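Local coordinates for protein CurM Sulfotransferase (Moorea producta, PDB 4GBM) that probably transfers a sulfuryl group from the donor PAPS to a polyketide intermediate during curacin biosynthesis, and binds the spent cofactor PAP, at residues P189-E194 with L291-K296; Y161-P166 with L306-P311; G87-F92 with T101-L106; S82-G87 with H261-S266. The protein carries 2 engineered substitutions. All blocks are in the same frame, centred on the assembly; numbering follows the deposited sequence.

Contact 1 of 4, residues P189-E194 with L291-K296; sequences PYRVAE and LPYPLK
Arg-191 and Glu-194, one turn apart on a helix, reach together into the backbone of 291-296. The NH1 of Arg-191 donates to Pro-294 O over 3.0 Å, nearly in the guanidinium plane although tilted from the carbonyl plane. The same nitrogen forms a salt bridge with Glu-194 OE2 at 2.8 Å, again at the edge of the guanidinium, so two acceptors fix how the flat group is turned. Its faces are covered by hydrocarbon: Lys-296 CG lies over one and Tyr-293 CB over the opposite one, each displaced toward the rim.

The other carboxylate oxygen, Glu-194 OE1, accepts the backbone N-H of Lys-296 at 2.7 Å through its syn lone pair. Lys-296 is the N-cap of helix 297-305, and Thr-299 OG1 in the first turn of that helix also hydrogen-bonds to OE1. A carboxylate suits this place because one oxygen can serve both the N-H of Lys-296 and the threonine hydroxyl, and the nearby helix N-terminus would probably favour its negative charge. Glutamate is long enough to get there because its chain is fully extended, with CG anti to the backbone N (chi1 -179°).

These bonds join the start of helix 189-208, in the sulfotransferase fold, to the loop leading into helix 297-305. One turn before Glu-194, Tyr-190 lays a ring face against Pro-292, whose CD sits 3.6 Å from the ring centroid in a CH-pi contact. The rigid proline ring, whose C-H bonds next to nitrogen are probably slightly polarised, suits an aromatic face. Behind this layer, Tyr-190 rests on Val-174 and Leu-295 on Ile-170, both of helix 166-175.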
# COMPACT_ATOMS: atom_id res chain seq x y z
N PRO A 189 -19.11 6.69 12.41
CA PRO A 189 -17.87 5.98 12.06
C PRO A 189 -18.05 4.94 10.96
O PRO A 189 -17.17 4.77 10.11
CB PRO A 189 -17.48 5.28 13.37
CG PRO A 189 -18.20 6.00 14.44
CD PRO A 189 -19.47 6.52 13.83
N TYR A 190 -19.19 4.26 10.96
CA TYR A 190 -19.48 3.25 9.96
C TYR A 190 -19.65 3.87 8.58
O TYR A 190 -19.18 3.31 7.59
CB TYR A 190 -20.70 2.42 10.36
CG TYR A 190 -20.41 1.51 11.53
CD1 TYR A 190 -19.86 0.24 11.33
CD2 TYR A 190 -20.68 1.92 12.83
CE1 TYR A 190 -19.59 -0.60 12.41
CE2 TYR A 190 -20.41 1.09 13.91
CZ TYR A 190 -19.87 -0.16 13.70
OH TYR A 190 -19.62 -0.97 14.78
N ARG A 191 -20.32 5.03 8.52
CA ARG A 191 -20.49 5.73 7.25
C ARG A 191 -19.18 6.34 6.76
O ARG A 191 -18.92 6.36 5.55
CB ARG A 191 -21.60 6.77 7.34
CG ARG A 191 -23.00 6.17 7.50
CD ARG A 191 -23.40 5.29 6.29
NE ARG A 191 -24.85 5.10 6.24
CZ ARG A 191 -25.47 4.07 5.66
NH1 ARG A 191 -24.77 3.09 5.08
NH2 ARG A 191 -26.80 4.02 5.69
N VAL A 192 -18.36 6.83 7.69
CA VAL A 192 -17.03 7.36 7.34
C VAL A 192 -16.18 6.25 6.74
O VAL A 192 -15.55 6.44 5.68
CB VAL A 192 -16.31 8.01 8.56
CG1 VAL A 192 -14.88 8.37 8.22
CG2 VAL A 192 -17.06 9.26 9.02
N ALA A 193 -16.17 5.08 7.39
CA ALA A 193 -15.43 3.91 6.90
C ALA A 193 -15.92 3.49 5.52
O ALA A 193 -15.12 3.19 4.63
CB ALA A 193 -15.54 2.74 7.88
N GLU A 194 -17.24 3.48 5.34
CA GLU A 194 -17.85 3.11 4.07
C GLU A 194 -17.43 4.08 2.97
O GLU A 194 -17.08 3.65 1.86
CB GLU A 194 -19.37 3.10 4.21
CG GLU A 194 -20.10 2.70 2.94
CD GLU A 194 -21.60 2.68 3.10
OE1 GLU A 194 -22.30 2.68 2.08
OE2 GLU A 194 -22.09 2.65 4.26
N LEU A 291 -23.10 -5.12 10.12
CA LEU A 291 -22.98 -3.67 10.20
C LEU A 291 -24.31 -3.07 10.66
O LEU A 291 -25.35 -3.70 10.48
CB LEU A 291 -22.55 -3.09 8.85
CG LEU A 291 -21.21 -3.57 8.27
CD1 LEU A 291 -20.97 -2.92 6.92
CD2 LEU A 291 -20.04 -3.27 9.21
N PRO A 292 -24.27 -1.88 11.29
CA PRO A 292 -25.53 -1.30 11.79
C PRO A 292 -26.49 -0.89 10.69
O PRO A 292 -27.70 -0.91 10.89
CB PRO A 292 -25.06 -0.06 12.57
CG PRO A 292 -23.73 0.26 12.01
CD PRO A 292 -23.10 -1.05 11.63
N TYR A 293 -25.96 -0.54 9.52
CA TYR A 293 -26.76 -0.06 8.41
C TYR A 293 -26.42 -0.81 7.12
O TYR A 293 -25.26 -1.18 6.92
CB TYR A 293 -26.53 1.45 8.20
CG TYR A 293 -26.55 2.26 9.48
CD1 TYR A 293 -27.75 2.54 10.13
CD2 TYR A 293 -25.37 2.73 10.06
CE1 TYR A 293 -27.78 3.27 11.32
CE2 TYR A 293 -25.39 3.46 11.24
CZ TYR A 293 -26.59 3.73 11.87
OH TYR A 293 -26.62 4.45 13.05
N PRO A 294 -27.42 -1.06 6.26
CA PRO A 294 -27.10 -1.57 4.93
C PRO A 294 -26.21 -0.56 4.21
O PRO A 294 -26.33 0.65 4.45
CB PRO A 294 -28.47 -1.65 4.24
CG PRO A 294 -29.45 -1.75 5.37
CD PRO A 294 -28.87 -0.86 6.43
N LEU A 295 -25.31 -1.04 3.36
CA LEU A 295 -24.46 -0.14 2.60
C LEU A 295 -25.33 0.75 1.72
O LEU A 295 -26.40 0.34 1.27
CB LEU A 295 -23.45 -0.91 1.74
CG LEU A 295 -22.49 -1.84 2.49
CD1 LEU A 295 -21.58 -2.50 1.49
CD2 LEU A 295 -21.70 -1.09 3.53
N LYS A 296 -24.87 1.98 1.51
CA LYS A 296 -25.57 2.91 0.63
C LYS A 296 -25.64 2.34 -0.79
O LYS A 296 -24.78 1.54 -1.19
CB LYS A 296 -24.88 4.26 0.61
CG LYS A 296 -24.88 4.96 1.97
CD LYS A 296 -23.90 6.13 1.96
CE LYS A 296 -24.52 7.36 1.33
NZ LYS A 296 -23.49 8.39 1.01

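Contact 2 of 4, residues Y161-P166 with L306-P311; sequences YLVRHP and LSYELP. With A3P (adenosine-3'-5'-diphosphate), chain G.
His-165 NE2 donates to Glu-309 O at 2.7 Å, almost straight (169°) and close to the imidazole plane. The histidine lies where strand 158-163 of the parallel alpha/beta sheet runs into helix 166-175, in a fold of the P-loop NTPase clan, and the bond fastens the segment after helix 297-305, near the end of the modelled chain, to that junction. Both ring nitrogens are used: ND1 caps the backbone N of Tyr-167 at the first turn of the helix, which leaves the imidazole little freedom to rotate. A chi1 of -165° swings the ring away from its own backbone nitrogen and toward Glu-309.

Tyr-308 lies across the backbone of the junction. His-165 CA stands over the centre of its ring, 3.7 Å from the centroid, a CH-pi contact; the imidazole meets the phenol obliquely, with the two side chains sliding past each other in opposite directions. A tyrosine serves here because its flat face covers the chain while its hydroxyl reaches Glu-222, whose carboxylate also takes the N-H of His-165. Leu-306, beside a Schellman motif that ends helix 297-305, packs next to the strand: its CD2 touches Val-163 CG1 at 4.1 Å and lies 3.7 Å from Tyr-161 OH, a hydroxyl hydrogen-bonded to Asn-201. Further along, Leu-310 CD2 packs on Pro-166 CG.

Arg-164 points away from 306-311 into the cofactor pocket. Its fully extended chain brings the guanidinium to adenosine-3'-5'-diphosphate, where NH1 donates to the ribose O2' at 3.0 Å, near the guanidinium plane.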
# COMPACT_ATOMS: atom_id res chain seq x y z
N TYR A 161 -3.96 -3.87 -8.15
CA TYR A 161 -5.17 -3.35 -7.52
C TYR A 161 -5.66 -4.40 -6.54
O TYR A 161 -6.18 -5.45 -6.95
CB TYR A 161 -6.22 -3.03 -8.59
CG TYR A 161 -7.57 -2.56 -8.10
CD1 TYR A 161 -7.74 -1.95 -6.85
CD2 TYR A 161 -8.70 -2.69 -8.91
CE1 TYR A 161 -8.99 -1.51 -6.42
CE2 TYR A 161 -9.95 -2.26 -8.50
CZ TYR A 161 -10.09 -1.66 -7.26
OH TYR A 161 -11.34 -1.26 -6.87
N LEU A 162 -5.44 -4.13 -5.26
CA LEU A 162 -5.83 -5.03 -4.17
C LEU A 162 -7.18 -4.60 -3.61
O LEU A 162 -7.35 -3.45 -3.21
CB LEU A 162 -4.75 -5.01 -3.08
CG LEU A 162 -5.01 -5.82 -1.81
CD1 LEU A 162 -5.13 -7.32 -2.08
CD2 LEU A 162 -3.90 -5.54 -0.81
N VAL A 163 -8.13 -5.53 -3.61
CA VAL A 163 -9.49 -5.28 -3.14
C VAL A 163 -9.87 -6.23 -2.00
O VAL A 163 -9.39 -7.37 -1.96
CB VAL A 163 -10.55 -5.37 -4.28
CG1 VAL A 163 -10.31 -4.31 -5.33
CG2 VAL A 163 -10.60 -6.75 -4.92
N ARG A 164 -10.70 -5.75 -1.08
CA ARG A 164 -11.24 -6.58 -0.01
C ARG A 164 -12.73 -6.26 0.15
O ARG A 164 -13.16 -5.15 -0.14
CB ARG A 164 -10.47 -6.35 1.30
CG ARG A 164 -10.88 -7.31 2.41
CD ARG A 164 -10.03 -7.12 3.63
NE ARG A 164 -10.35 -8.14 4.63
CZ ARG A 164 -9.84 -8.16 5.86
NH1 ARG A 164 -9.04 -7.18 6.25
NH2 ARG A 164 -10.15 -9.14 6.69
N HIS A 165 -13.50 -7.24 0.62
CA HIS A 165 -14.93 -7.07 0.80
C HIS A 165 -15.21 -5.84 1.66
O HIS A 165 -14.55 -5.63 2.69
CB HIS A 165 -15.51 -8.31 1.49
CG HIS A 165 -17.00 -8.40 1.41
ND1 HIS A 165 -17.84 -7.61 2.17
CD2 HIS A 165 -17.80 -9.20 0.66
CE1 HIS A 165 -19.10 -7.91 1.88
NE2 HIS A 165 -19.10 -8.87 0.97
N PRO A 166 -16.20 -5.02 1.27
CA PRO A 166 -16.46 -3.80 2.04
C PRO A 166 -16.83 -4.05 3.51
O PRO A 166 -16.47 -3.24 4.37
CB PRO A 166 -17.63 -3.15 1.27
CG PRO A 166 -18.26 -4.29 0.51
CD PRO A 166 -17.11 -5.16 0.11
N LEU A 306 -17.19 -5.09 -8.43
CA LEU A 306 -16.08 -5.89 -7.93
C LEU A 306 -16.46 -7.34 -7.62
O LEU A 306 -15.64 -8.09 -7.09
CB LEU A 306 -15.47 -5.23 -6.68
CG LEU A 306 -14.81 -3.87 -6.89
CD1 LEU A 306 -14.38 -3.28 -5.55
CD2 LEU A 306 -13.60 -3.97 -7.83
N SER A 307 -17.69 -7.72 -7.95
CA SER A 307 -18.18 -9.09 -7.75
C SER A 307 -18.24 -9.56 -6.30
O SER A 307 -18.07 -10.75 -6.02
CB SER A 307 -17.37 -10.09 -8.60
OG SER A 307 -17.51 -9.81 -9.98
N TYR A 308 -18.46 -8.64 -5.36
CA TYR A 308 -18.68 -9.01 -3.97
C TYR A 308 -20.17 -9.18 -3.66
O TYR A 308 -20.98 -8.34 -4.06
CB TYR A 308 -18.08 -7.98 -3.02
CG TYR A 308 -16.58 -8.09 -2.85
CD1 TYR A 308 -16.00 -9.24 -2.31
CD2 TYR A 308 -15.74 -7.04 -3.22
CE1 TYR A 308 -14.63 -9.35 -2.14
CE2 TYR A 308 -14.36 -7.14 -3.07
CZ TYR A 308 -13.82 -8.29 -2.52
OH TYR A 308 -12.46 -8.38 -2.36
N GLU A 309 -20.50 -10.26 -2.95
CA GLU A 309 -21.86 -10.54 -2.50
C GLU A 309 -22.14 -9.84 -1.19
O GLU A 309 -21.28 -9.78 -0.31
CB GLU A 309 -22.06 -12.04 -2.29
CG GLU A 309 -21.76 -12.91 -3.49
CD GLU A 309 -21.68 -14.39 -3.14
OE1 GLU A 309 -22.30 -14.82 -2.14
OE2 GLU A 309 -20.98 -15.14 -3.87
N LEU A 310 -23.36 -9.32 -1.04
CA LEU A 310 -23.73 -8.60 0.17
C LEU A 310 -24.84 -9.34 0.94
O LEU A 310 -26.02 -9.16 0.64
CB LEU A 310 -24.16 -7.17 -0.17
CG LEU A 310 -23.13 -6.29 -0.89
CD1 LEU A 310 -23.74 -4.93 -1.20
CD2 LEU A 310 -21.85 -6.13 -0.07
N PRO A 311 -24.46 -10.17 1.92
CA PRO A 311 -25.47 -10.90 2.69
C PRO A 311 -26.29 -10.01 3.64
O PRO A 311 -25.99 -8.82 3.78
CB PRO A 311 -24.66 -11.94 3.47
CG PRO A 311 -23.26 -11.46 3.47
CD PRO A 311 -23.08 -10.57 2.28
P1 A3P G . -7.28 -6.14 10.91
O1P A3P G . -7.86 -4.85 11.44
O2P A3P G . -6.06 -6.60 11.67
O3P A3P G . -8.32 -7.20 10.67
P2 A3P G . -3.63 -2.99 5.55
O4P A3P G . -4.04 -2.70 4.14
O5P A3P G . -3.94 -1.92 6.56
O6P A3P G . -2.22 -3.51 5.65
O5' A3P G . -4.58 -4.21 6.01
C5' A3P G . -4.61 -4.60 7.38
C4' A3P G . -5.37 -5.90 7.45
O4' A3P G . -4.57 -6.93 6.86
C3' A3P G . -5.61 -6.37 8.87
O3' A3P G . -6.75 -5.71 9.43
C2' A3P G . -5.79 -7.87 8.65
O2' A3P G . -7.16 -8.19 8.38
C1' A3P G . -4.96 -8.19 7.41
N9 A3P G . -3.75 -8.95 7.78
C8 A3P G . -2.65 -8.50 8.42
N7 A3P G . -1.75 -9.50 8.62
C5 A3P G . -2.29 -10.62 8.09
C6 A3P G . -1.89 -12.04 7.95
N6 A3P G . -0.68 -12.45 8.41
N1 A3P G . -2.76 -12.88 7.33
C2 A3P G . -3.95 -12.46 6.85
N3 A3P G . -4.37 -11.18 6.94
C4 A3P G . -3.59 -10.25 7.54

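Contact 3 of 4, residues G87-F92 with T101-L106; sequences GLQKTF and TASQAL. With SO4 (sulfate ion), chain Q.
Ser-103 OG donates to Gln-89 O across two helices, at 2.7 Å and in the plane of the carbonyl, on a lone pair. Pointing OG away from its own backbone nitrogen (chi1 -176°) aims the hydroxyl at the facing helix. The small side chain suits the closest point of the crossing, where the CA atoms of Gln-89 and Ser-103 are 5.7 Å apart, and its one polar atom is satisfied by that carbonyl. OG also comes to 3.2 Å from Phe-92 CB.

The aromatic ring of Phe-92 is met by Leu-106 at about a right angle. Methyl CD2 of the leucine stands over one ring face, 3.9 Å from the centroid and displaced toward CD1, in a CH-pi contact. The leucine branch turns away from its backbone nitrogen (chi1 173°), which carries this methyl onto the ring. Gln-89 stretches alongside Gln-104, the two chains pointing the same way.

Near the beginning of its helix, Gln-89 N donates to O3 of a sulfate ion at 2.8 Å; Arg-75 holds the same anion, which probably came from the crystallisation liquor. A helix N-terminus suits an anion, because its first amides lack partners in a preceding turn.

The axes of the short segments approach to 8.7 Å at 112°, so consecutive helices 87-96 and 100-113 cross steeply, nearer to a right angle than to an antiparallel pair, and helix 117-128 packs against Phe-92 through Met-123 and Leu-124.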
# COMPACT_ATOMS: atom_id res chain seq x y z
N GLY A 87 9.71 4.41 6.73
CA GLY A 87 9.94 3.68 5.48
C GLY A 87 11.14 4.19 4.70
O GLY A 87 12.00 3.41 4.27
N LEU A 88 11.22 5.51 4.53
CA LEU A 88 12.33 6.10 3.79
C LEU A 88 13.66 5.94 4.53
O LEU A 88 14.67 5.57 3.93
CB LEU A 88 12.05 7.57 3.46
CG LEU A 88 13.04 8.27 2.51
CD1 LEU A 88 13.03 7.64 1.11
CD2 LEU A 88 12.71 9.75 2.43
N GLN A 89 13.65 6.20 5.84
CA GLN A 89 14.84 6.00 6.68
C GLN A 89 15.32 4.54 6.64
O GLN A 89 16.51 4.29 6.46
CB GLN A 89 14.55 6.43 8.12
CG GLN A 89 15.77 6.54 9.00
CD GLN A 89 15.42 6.94 10.43
OE1 GLN A 89 15.43 6.11 11.33
NE2 GLN A 89 15.10 8.21 10.63
N LYS A 90 14.39 3.60 6.78
CA LYS A 90 14.71 2.17 6.71
C LYS A 90 15.23 1.76 5.35
O LYS A 90 16.10 0.89 5.24
CB LYS A 90 13.51 1.31 7.10
CG LYS A 90 13.23 1.30 8.59
CD LYS A 90 12.00 0.45 8.92
CE LYS A 90 11.74 0.42 10.42
NZ LYS A 90 12.86 -0.21 11.18
N THR A 91 14.68 2.38 4.29
CA THR A 91 15.13 2.09 2.93
C THR A 91 16.61 2.40 2.77
O THR A 91 17.38 1.54 2.33
CB THR A 91 14.26 2.82 1.88
OG1 THR A 91 12.96 2.23 1.87
CG2 THR A 91 14.87 2.69 0.49
N PHE A 92 17.02 3.62 3.13
CA PHE A 92 18.43 3.99 3.03
C PHE A 92 19.33 3.15 3.94
O PHE A 92 20.47 2.85 3.59
CB PHE A 92 18.64 5.49 3.26
CG PHE A 92 18.23 6.35 2.09
CD1 PHE A 92 18.85 6.20 0.84
CD2 PHE A 92 17.24 7.32 2.23
CE1 PHE A 92 18.48 7.00 -0.24
CE2 PHE A 92 16.86 8.12 1.15
CZ PHE A 92 17.48 7.96 -0.08
N THR A 101 20.94 6.88 12.47
CA THR A 101 21.43 8.25 12.54
C THR A 101 22.03 8.70 11.21
O THR A 101 21.79 9.83 10.78
CB THR A 101 22.43 8.44 13.72
OG1 THR A 101 21.83 7.96 14.93
CG2 THR A 101 22.78 9.92 13.89
N ALA A 102 22.79 7.82 10.55
CA ALA A 102 23.42 8.16 9.27
C ALA A 102 22.38 8.27 8.16
O ALA A 102 22.48 9.15 7.30
CB ALA A 102 24.50 7.14 8.90
N SER A 103 21.38 7.39 8.18
CA SER A 103 20.28 7.44 7.22
C SER A 103 19.49 8.74 7.37
O SER A 103 19.18 9.41 6.38
CB SER A 103 19.37 6.23 7.39
OG SER A 103 18.34 6.22 6.41
N GLN A 104 19.19 9.12 8.62
CA GLN A 104 18.52 10.40 8.90
C GLN A 104 19.34 11.61 8.40
O GLN A 104 18.76 12.55 7.84
CB GLN A 104 18.21 10.54 10.39
CG GLN A 104 17.46 11.83 10.72
CD GLN A 104 17.39 12.12 12.21
OE1 GLN A 104 18.37 12.00 12.94
NE2 GLN A 104 16.21 12.53 12.66
N ALA A 105 20.65 11.57 8.61
CA ALA A 105 21.55 12.64 8.17
C ALA A 105 21.52 12.80 6.65
O ALA A 105 21.53 13.92 6.13
CB ALA A 105 22.98 12.38 8.65
N LEU A 106 21.46 11.67 5.94
CA LEU A 106 21.35 11.69 4.48
C LEU A 106 20.03 12.33 4.04
O LEU A 106 20.01 13.20 3.16
CB LEU A 106 21.48 10.27 3.91
CG LEU A 106 21.23 10.06 2.41
CD1 LEU A 106 22.16 10.92 1.56
CD2 LEU A 106 21.36 8.59 2.05
S SO4 Q . 11.74 9.40 7.13
O1 SO4 Q . 11.77 9.89 5.76
O2 SO4 Q . 10.44 9.75 7.70
O3 SO4 Q . 11.88 7.95 7.15
O4 SO4 Q . 12.81 10.06 7.87

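Contact 4 of 4, residues S82-G87 with H261-S266; sequences SYLGEG and HAASLS. Engineered in segment 261-266: Ala-262 (natural residue Gln), Ala-263 (natural residue Lys). With ZN (zinc ion), chain B; ZN (zinc ion), chain C.
Four backbone N-H groups in succession, from Tyr-83 to Glu-86, donate across to carbonyls of 261-266, namely Ser-266, Ala-262, Leu-265 and Ala-263 in that order. This is a loop-to-loop junction of the sulfotransferase domain, joining the loop between helices 72-78 and 87-96 to the long loop between helices 228-239 and 297-305; neither side is a regular strand. The bonds to Leu-265 O and Ala-263 O, from Gly-85 N and Glu-86 N, are both 2.8 Å long, whereas Leu-84 N sits well above the carbonyl plane of Ala-262. Gly-85 has a positive phi (57°), a conformation that glycine adopts readily, and this bend probably helps successive amides to face different acceptors. Its CA passes 3.7 Å from Ser-266 OG, which is hydrogen-bonded to His-65.

Tyr-83 and Leu-265 lie side by side and point the same way. Methyl CD2 of the leucine stands over the centre of the phenol ring, 3.9 Å from the centroid and only 6° off its normal, a CH-pi contact. Ser-266 O approaches the ring edge in its plane. Ala-262 and Ala-263, engineered replacements of glutamine and lysine, put only methyls here: Ala-262 CB lies 4.1 Å from Leu-84 CG, and Ala-263 CB touches the carboxylate of Glu-86.

Zinc ions mark both loops. His-261 binds one through NE2 and shares it with Asp-269. Glu-86, the N-cap residue before helix 87-96, extends its chain to another zinc, bound by OE1 at 2.0 Å, while OE2 accepts a hydrogen bond from a water on the same metal.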
# COMPACT_ATOMS: atom_id res chain seq x y z
N SER A 82 0.67 9.47 12.58
CA SER A 82 0.36 8.96 13.92
C SER A 82 1.51 8.14 14.51
O SER A 82 1.79 8.21 15.71
CB SER A 82 -0.92 8.11 13.89
OG SER A 82 -2.06 8.92 13.63
N TYR A 83 2.16 7.37 13.66
CA TYR A 83 3.33 6.59 14.06
C TYR A 83 4.57 7.15 13.37
O TYR A 83 4.51 8.23 12.76
CB TYR A 83 3.10 5.11 13.76
CG TYR A 83 1.93 4.53 14.52
CD1 TYR A 83 2.10 4.01 15.81
CD2 TYR A 83 0.64 4.52 13.98
CE1 TYR A 83 1.03 3.49 16.53
CE2 TYR A 83 -0.43 4.00 14.69
CZ TYR A 83 -0.24 3.49 15.96
OH TYR A 83 -1.30 2.97 16.66
N LEU A 84 5.69 6.45 13.46
CA LEU A 84 6.98 7.05 13.06
C LEU A 84 7.23 7.15 11.55
O LEU A 84 7.95 8.04 11.10
CB LEU A 84 8.15 6.36 13.78
CG LEU A 84 8.06 6.30 15.32
CD1 LEU A 84 9.22 5.50 15.88
CD2 LEU A 84 8.00 7.69 15.96
N GLY A 85 6.64 6.24 10.77
CA GLY A 85 6.70 6.33 9.30
C GLY A 85 8.10 6.38 8.72
O GLY A 85 8.40 7.19 7.84
N GLU A 86 8.95 5.48 9.20
CA GLU A 86 10.37 5.49 8.82
C GLU A 86 10.70 4.66 7.58
O GLU A 86 11.85 4.26 7.41
CB GLU A 86 11.22 5.04 10.01
CG GLU A 86 11.13 5.97 11.20
CD GLU A 86 12.06 5.60 12.33
OE1 GLU A 86 12.14 6.40 13.28
OE2 GLU A 86 12.69 4.52 12.29
N GLY A 87 9.71 4.41 6.73
CA GLY A 87 9.94 3.68 5.48
C GLY A 87 11.14 4.19 4.70
O GLY A 87 12.00 3.41 4.27
N HIS A 261 8.45 -1.39 16.54
CA HIS A 261 7.21 -1.62 15.81
C HIS A 261 6.64 -0.33 15.22
O HIS A 261 6.23 -0.31 14.05
CB HIS A 261 6.23 -2.34 16.75
CG HIS A 261 4.83 -2.40 16.24
ND1 HIS A 261 3.80 -1.71 16.83
CD2 HIS A 261 4.28 -3.11 15.22
CE1 HIS A 261 2.67 -1.98 16.20
NE2 HIS A 261 2.94 -2.81 15.22
N ALA A 262 6.64 0.75 16.01
CA ALA A 262 6.08 2.04 15.57
C ALA A 262 6.81 2.63 14.36
O ALA A 262 6.25 3.44 13.64
CB ALA A 262 6.05 3.03 16.72
N ALA A 263 8.05 2.20 14.13
CA ALA A 263 8.87 2.74 13.05
C ALA A 263 8.40 2.35 11.64
O ALA A 263 8.60 3.11 10.69
CB ALA A 263 10.34 2.36 13.24
N SER A 264 7.76 1.19 11.50
CA SER A 264 7.27 0.75 10.18
C SER A 264 5.81 1.11 9.95
O SER A 264 5.25 0.80 8.90
CB SER A 264 7.50 -0.75 9.98
OG SER A 264 8.88 -1.02 9.80
N LEU A 265 5.20 1.77 10.93
CA LEU A 265 3.79 2.15 10.85
C LEU A 265 3.66 3.62 10.48
O LEU A 265 4.56 4.41 10.77
CB LEU A 265 3.09 1.89 12.19
CG LEU A 265 2.45 0.52 12.45
CD1 LEU A 265 3.42 -0.65 12.21
CD2 LEU A 265 1.91 0.50 13.87
N SER A 266 2.55 3.97 9.85
CA SER A 266 2.33 5.34 9.42
C SER A 266 1.01 5.84 9.96
O SER A 266 0.99 6.64 10.91
CB SER A 266 2.38 5.46 7.89
OG SER A 266 3.69 5.20 7.43
ZN ZN B . 13.43 5.59 14.60
ZN ZN C . 1.48 -3.95 14.18
O HOH W 1 15.21 4.85 14.08

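In the fold
Contacts 1 and 2 lie on one side of the chain's centre and contacts 3 and 4 form a second cluster, with contact 3 on the side opposite to both of the first pair. Contacts 1 and 2, centres 15 Å apart, touch where Leu-295 of contact 1 packs against Pro-166 and Leu-310 of contact 2; together they fasten helix 297-305 and its flanks onto the parallel sheet and helices 166-175 and 189-208. Contacts 3 and 4, 13 Å apart, share Gly-87. Along the chain contact 3 falls within the span of contact 4 and contact 1 within that of contact 2, while contact 4 alternates with both 1 and 2. The chain from 261 to 311 therefore contributes to both clusters.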